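Local structure of insecticidal Delta-Endotoxin Cry8Ea1 (Bacillus Thuringiensis, 3EB7) at residues I29-W41 with L75-L89. The protein is an insecticidal crystal toxin active against larvae of the beetle Holotrichia parallela, and probably kills by forming pores in gut-cell membranes, as other three-domain Cry toxins do. Residues are numbered along the deposited sequence; the frame is centred on the assembly and turned at random.
Sequences IVSLYSTLIDVLW and LEGLGNNYQLYLTAL
Trp41, just past the end of its helix, lays its indole flat on the backbone of 75-89 at Gly79. Gly79 CA sits 3.4 Å from the centroid of the five-membered ring of Trp41, a CH-pi contact over the face; glycine, having no side chain, lets the indole rest directly on the helix backbone. Trp41 CG lies anti to the carbonyl carbon (chi1 -67°), which helps bring Trp41 NE1 to 2.9 Å from Leu75 O, a hydrogen bond. That bond is bent, and the donor stands above the carbonyl plane; Gly79 N reaches the same oxygen from the opposite face, so two donors grip it. The far rim of the indole, at Trp41 CH2, lies 3.7 Å from Tyr82 CD1, the two rings inclined by only 27° but slid apart.

One turn back, Ile37 extends its CG1-CD1 arm against the Tyr82 backbone, CD1 3.3 Å from Tyr82 O, and against Tyr82 CB and Leu86 CB, an apolar branch suited to this buried seam. Tyr33 is a knob among Tyr82, Tyr85, Leu86 and Leu89: Tyr85 turns its edge to the Tyr33 face, Tyr85 CE2 being 3.9 Å from Tyr33 CZ, in a T-shaped pair with planes at 83°. Leu86 returns the knob, its branched end filling the hole between Val30, Tyr33, Ser34 and Ile37.

Tyrosine suits positions 33 and 85 because each ring packs in the apolar layer while both hydroxyls hydrogen-bond to Asp149 OD2 on helix 133-153, which helps fix the rings' positions. Trp48, on helix 47-59, meets the ring of Trp41. Nearly antiparallel, their segment axes approaching to 10.4 Å at the closest, the two helices interlock by knobs-into-holes packing within the alpha-helical bundle that forms the N-terminal domain of three-domain Cry toxins.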
loop_
_atom_site.group_PDB
_atom_site.type_symbol
_atom_site.label_atom_id
_atom_site.label_comp_id
_atom_site.label_asym_id
_atom_site.label_seq_id
_atom_site.Cartn_x
_atom_site.Cartn_y
_atom_site.Cartn_z
ATOM N N ILE A 29 14.037 -18.400 3.737
ATOM C CA ILE A 29 14.910 -17.322 3.310
ATOM C C ILE A 29 15.617 -17.668 1.988
ATOM O O ILE A 29 15.787 -16.804 1.116
ATOM C CB ILE A 29 15.875 -16.877 4.473
ATOM C CG1 ILE A 29 15.092 -16.073 5.522
ATOM C CG2 ILE A 29 17.115 -16.053 3.989
ATOM C CD1 ILE A 29 15.858 -15.816 6.746
ATOM N N VAL A 30 15.992 -18.935 1.815
ATOM C CA VAL A 30 16.644 -19.368 0.572
ATOM C C VAL A 30 15.636 -19.327 -0.577
ATOM O O VAL A 30 15.928 -18.810 -1.667
ATOM C CB VAL A 30 17.272 -20.762 0.733
ATOM C CG1 VAL A 30 17.691 -21.360 -0.629
ATOM C CG2 VAL A 30 18.466 -20.660 1.661
ATOM N N SER A 31 14.444 -19.834 -0.291
ATOM C CA SER A 31 13.312 -19.816 -1.177
ATOM C C SER A 31 12.892 -18.390 -1.621
ATOM O O SER A 31 12.527 -18.161 -2.783
ATOM C CB SER A 31 12.155 -20.541 -0.459
ATOM O OG SER A 31 10.887 -20.193 -1.015
ATOM N N LEU A 32 12.919 -17.454 -0.674
ATOM C CA LEU A 32 12.636 -16.048 -0.899
ATOM C C LEU A 32 13.652 -15.402 -1.853
ATOM O O LEU A 32 13.261 -14.765 -2.815
ATOM C CB LEU A 32 12.629 -15.316 0.457
ATOM C CG LEU A 32 12.567 -13.788 0.499
ATOM C CD1 LEU A 32 11.339 -13.246 -0.288
ATOM C CD2 LEU A 32 12.519 -13.337 1.957
ATOM N N TYR A 33 14.939 -15.548 -1.566
ATOM C CA TYR A 33 16.032 -15.073 -2.438
ATOM C C TYR A 33 15.955 -15.657 -3.837
ATOM O O TYR A 33 16.217 -14.970 -4.832
ATOM C CB TYR A 33 17.413 -15.403 -1.847
ATOM C CG TYR A 33 17.914 -14.355 -0.898
ATOM C CD1 TYR A 33 18.129 -14.633 0.457
ATOM C CD2 TYR A 33 18.140 -13.069 -1.342
ATOM C CE1 TYR A 33 18.569 -13.649 1.345
ATOM C CE2 TYR A 33 18.582 -12.080 -0.475
ATOM C CZ TYR A 33 18.789 -12.374 0.867
ATOM O OH TYR A 33 19.237 -11.352 1.669
ATOM N N SER A 34 15.603 -16.936 -3.906
ATOM C CA SER A 34 15.366 -17.578 -5.190
ATOM C C SER A 34 14.285 -16.850 -6.046
ATOM O O SER A 34 14.484 -16.561 -7.234
ATOM C CB SER A 34 14.980 -19.030 -4.967
ATOM O OG SER A 34 14.881 -19.613 -6.241
ATOM N N THR A 35 13.156 -16.552 -5.415
ATOM C CA THR A 35 12.087 -15.776 -6.027
ATOM C C THR A 35 12.545 -14.356 -6.351
ATOM O O THR A 35 12.362 -13.924 -7.476
ATOM C CB THR A 35 10.814 -15.807 -5.146
ATOM O OG1 THR A 35 10.351 -17.154 -5.079
ATOM C CG2 THR A 35 9.720 -14.955 -5.701
ATOM N N LEU A 36 13.158 -13.656 -5.395
ATOM C CA LEU A 36 13.613 -12.265 -5.607
ATOM C C LEU A 36 14.589 -12.131 -6.763
ATOM O O LEU A 36 14.433 -11.250 -7.612
ATOM C CB LEU A 36 14.273 -11.715 -4.357
ATOM C CG LEU A 36 13.525 -10.910 -3.269
ATOM C CD1 LEU A 36 11.974 -11.083 -3.234
ATOM C CD2 LEU A 36 14.168 -11.254 -1.915
ATOM N N ILE A 37 15.592 -13.013 -6.790
ATOM C CA ILE A 37 16.570 -13.074 -7.882
ATOM C C ILE A 37 15.943 -13.383 -9.252
ATOM O O ILE A 37 16.327 -12.777 -10.238
ATOM C CB ILE A 37 17.698 -14.039 -7.552
ATOM C CG1 ILE A 37 18.492 -13.475 -6.351
ATOM C CG2 ILE A 37 18.603 -14.282 -8.777
ATOM C CD1 ILE A 37 19.673 -14.346 -5.865
ATOM N N ASP A 38 14.962 -14.284 -9.308
ATOM C CA ASP A 38 14.235 -14.548 -10.547
ATOM C C ASP A 38 13.494 -13.347 -11.088
ATOM O O ASP A 38 13.434 -13.174 -12.307
ATOM C CB ASP A 38 13.212 -15.666 -10.377
ATOM C CG ASP A 38 13.791 -17.030 -10.637
ATOM O OD1 ASP A 38 12.963 -17.959 -10.829
ATOM O OD2 ASP A 38 15.048 -17.191 -10.643
ATOM N N VAL A 39 12.902 -12.556 -10.192
ATOM C CA VAL A 39 12.090 -11.419 -10.585
ATOM C C VAL A 39 13.021 -10.270 -11.009
ATOM O O VAL A 39 12.842 -9.677 -12.086
ATOM C CB VAL A 39 11.106 -11.015 -9.453
ATOM C CG1 VAL A 39 10.250 -9.768 -9.829
ATOM C CG2 VAL A 39 10.198 -12.176 -9.114
ATOM N N LEU A 40 14.047 -9.998 -10.203
ATOM C CA LEU A 40 14.916 -8.849 -10.428
ATOM C C LEU A 40 16.018 -9.071 -11.464
ATOM O O LEU A 40 16.491 -8.138 -12.095
ATOM C CB LEU A 40 15.462 -8.323 -9.087
ATOM C CG LEU A 40 14.410 -7.656 -8.168
ATOM C CD1 LEU A 40 14.960 -7.378 -6.779
ATOM C CD2 LEU A 40 13.863 -6.376 -8.792
ATOM N N TRP A 41 16.410 -10.320 -11.654
ATOM C CA TRP A 41 17.414 -10.646 -12.662
ATOM C C TRP A 41 16.922 -11.822 -13.506
ATOM O O TRP A 41 17.405 -12.945 -13.343
ATOM C CB TRP A 41 18.779 -10.916 -12.020
ATOM C CG TRP A 41 19.372 -9.680 -11.409
ATOM C CD1 TRP A 41 20.025 -8.654 -12.066
ATOM C CD2 TRP A 41 19.330 -9.300 -10.028
ATOM N NE1 TRP A 41 20.393 -7.681 -11.170
ATOM C CE2 TRP A 41 19.985 -8.051 -9.917
ATOM C CE3 TRP A 41 18.825 -9.908 -8.866
ATOM C CZ2 TRP A 41 20.158 -7.397 -8.676
ATOM C CZ3 TRP A 41 18.983 -9.259 -7.645
ATOM C CH2 TRP A 41 19.656 -8.016 -7.557
ATOM N N LEU A 75 23.983 -2.467 -11.214
ATOM C CA LEU A 75 22.866 -3.368 -10.878
ATOM C C LEU A 75 22.993 -4.751 -11.518
ATOM O O LEU A 75 22.546 -5.752 -10.943
ATOM C CB LEU A 75 21.505 -2.731 -11.197
ATOM C CG LEU A 75 21.154 -1.570 -10.248
ATOM C CD1 LEU A 75 20.176 -0.581 -10.872
ATOM C CD2 LEU A 75 20.633 -2.046 -8.910
ATOM N N GLU A 76 23.611 -4.817 -12.697
ATOM C CA GLU A 76 23.789 -6.108 -13.354
ATOM C C GLU A 76 24.836 -6.917 -12.622
ATOM O O GLU A 76 24.584 -8.080 -12.327
ATOM C CB GLU A 76 24.095 -5.985 -14.854
ATOM C CG GLU A 76 24.282 -7.372 -15.591
ATOM C CD GLU A 76 22.972 -8.176 -15.690
ATOM O OE1 GLU A 76 21.867 -7.562 -15.692
ATOM O OE2 GLU A 76 23.050 -9.418 -15.789
ATOM N N GLY A 77 25.973 -6.282 -12.286
ATOM C CA GLY A 77 27.016 -6.880 -11.433
ATOM C C GLY A 77 26.593 -7.303 -10.027
ATOM O O GLY A 77 27.146 -8.261 -9.452
ATOM N N LEU A 78 25.639 -6.584 -9.441
ATOM C CA LEU A 78 25.069 -6.928 -8.135
ATOM C C LEU A 78 24.236 -8.202 -8.278
ATOM O O LEU A 78 24.163 -9.023 -7.366
ATOM C CB LEU A 78 24.182 -5.776 -7.672
ATOM C CG LEU A 78 23.703 -5.566 -6.236
ATOM C CD1 LEU A 78 24.828 -5.261 -5.244
ATOM C CD2 LEU A 78 22.673 -4.398 -6.226
ATOM N N GLY A 79 23.595 -8.343 -9.434
ATOM C CA GLY A 79 22.850 -9.528 -9.770
ATOM C C GLY A 79 23.711 -10.756 -9.887
ATOM O O GLY A 79 23.352 -11.801 -9.365
ATOM N N ASN A 80 24.844 -10.635 -10.577
ATOM C CA ASN A 80 25.801 -11.730 -10.690
ATOM C C ASN A 80 26.299 -12.150 -9.317
ATOM O O ASN A 80 26.427 -13.333 -9.037
ATOM C CB ASN A 80 26.991 -11.350 -11.603
ATOM C CG ASN A 80 26.563 -11.082 -13.054
ATOM O OD1 ASN A 80 25.676 -11.759 -13.610
ATOM N ND2 ASN A 80 27.188 -10.081 -13.670
ATOM N N ASN A 81 26.585 -11.164 -8.467
ATOM C CA ASN A 81 27.027 -11.419 -7.100
ATOM C C ASN A 81 25.947 -11.996 -6.183
ATOM O O ASN A 81 26.260 -12.714 -5.237
ATOM C CB ASN A 81 27.641 -10.150 -6.508
ATOM C CG ASN A 81 29.055 -9.912 -7.003
ATOM O OD1 ASN A 81 29.971 -10.668 -6.677
ATOM N ND2 ASN A 81 29.238 -8.883 -7.800
ATOM N N TYR A 82 24.688 -11.673 -6.471
ATOM C CA TYR A 82 23.551 -12.290 -5.803
ATOM C C TYR A 82 23.351 -13.772 -6.131
ATOM O O TYR A 82 22.932 -14.518 -5.256
ATOM C CB TYR A 82 22.273 -11.519 -6.092
ATOM C CG TYR A 82 21.846 -10.634 -4.941
ATOM C CD1 TYR A 82 22.030 -9.241 -4.992
ATOM C CD2 TYR A 82 21.253 -11.199 -3.787
ATOM C CE1 TYR A 82 21.636 -8.431 -3.920
ATOM C CE2 TYR A 82 20.851 -10.419 -2.735
ATOM C CZ TYR A 82 21.046 -9.037 -2.803
ATOM O OH TYR A 82 20.647 -8.276 -1.746
ATOM N N GLN A 83 23.629 -14.190 -7.375
ATOM C CA GLN A 83 23.572 -15.626 -7.748
ATOM C C GLN A 83 24.567 -16.444 -6.926
ATOM O O GLN A 83 24.228 -17.495 -6.405
ATOM C CB GLN A 83 23.843 -15.854 -9.236
ATOM C CG GLN A 83 23.195 -14.811 -10.118
ATOM C CD GLN A 83 22.245 -15.404 -11.126
ATOM O OE1 GLN A 83 21.178 -15.946 -10.764
ATOM N NE2 GLN A 83 22.607 -15.294 -12.413
ATOM N N LEU A 84 25.777 -15.917 -6.804
ATOM C CA LEU A 84 26.850 -16.528 -6.047
ATOM C C LEU A 84 26.544 -16.595 -4.543
ATOM O O LEU A 84 26.889 -17.569 -3.883
ATOM C CB LEU A 84 28.160 -15.778 -6.297
ATOM C CG LEU A 84 28.592 -15.600 -7.751
ATOM C CD1 LEU A 84 29.747 -14.632 -7.827
ATOM C CD2 LEU A 84 28.976 -16.933 -8.401
ATOM N N TYR A 85 25.917 -15.549 -4.010
ATOM C CA TYR A 85 25.451 -15.555 -2.626
ATOM C C TYR A 85 24.330 -16.582 -2.443
ATOM O O TYR A 85 24.339 -17.337 -1.479
ATOM C CB TYR A 85 24.983 -14.171 -2.213
ATOM C CG TYR A 85 24.408 -14.087 -0.826
ATOM C CD1 TYR A 85 25.155 -14.493 0.300
ATOM C CD2 TYR A 85 23.126 -13.557 -0.617
ATOM C CE1 TYR A 85 24.617 -14.395 1.580
ATOM C CE2 TYR A 85 22.575 -13.464 0.675
ATOM C CZ TYR A 85 23.328 -13.867 1.757
ATOM O OH TYR A 85 22.795 -13.764 3.024
ATOM N N LEU A 86 23.375 -16.626 -3.368
ATOM C CA LEU A 86 22.363 -17.699 -3.303
ATOM C C LEU A 86 22.980 -19.105 -3.359
ATOM O O LEU A 86 22.586 -19.989 -2.588
ATOM C CB LEU A 86 21.308 -17.550 -4.402
ATOM C CG LEU A 86 20.220 -18.618 -4.454
ATOM C CD1 LEU A 86 19.373 -18.574 -3.182
ATOM C CD2 LEU A 86 19.377 -18.456 -5.725
ATOM N N THR A 87 23.937 -19.323 -4.259
ATOM C CA THR A 87 24.568 -20.637 -4.370
ATOM C C THR A 87 25.366 -20.982 -3.095
ATOM O O THR A 87 25.346 -22.128 -2.656
ATOM C CB THR A 87 25.427 -20.762 -5.651
ATOM O OG1 THR A 87 24.569 -20.670 -6.791
ATOM C CG2 THR A 87 26.191 -22.114 -5.710
ATOM N N ALA A 88 26.026 -19.983 -2.506
ATOM C CA ALA A 88 26.731 -20.131 -1.232
ATOM C C ALA A 88 25.793 -20.417 -0.030
ATOM O O ALA A 88 26.159 -21.184 0.873
ATOM C CB ALA A 88 27.647 -18.928 -0.963
ATOM N N LEU A 89 24.594 -19.821 -0.031
ATOM C CA LEU A 89 23.552 -20.159 0.943
ATOM C C LEU A 89 23.023 -21.578 0.753
ATOM O O LEU A 89 22.667 -22.235 1.735
ATOM C CB LEU A 89 22.375 -19.202 0.846
ATOM C CG LEU A 89 22.520 -17.799 1.425
ATOM C CD1 LEU A 89 21.455 -16.888 0.814
ATOM C CD2 LEU A 89 22.426 -17.818 2.957
#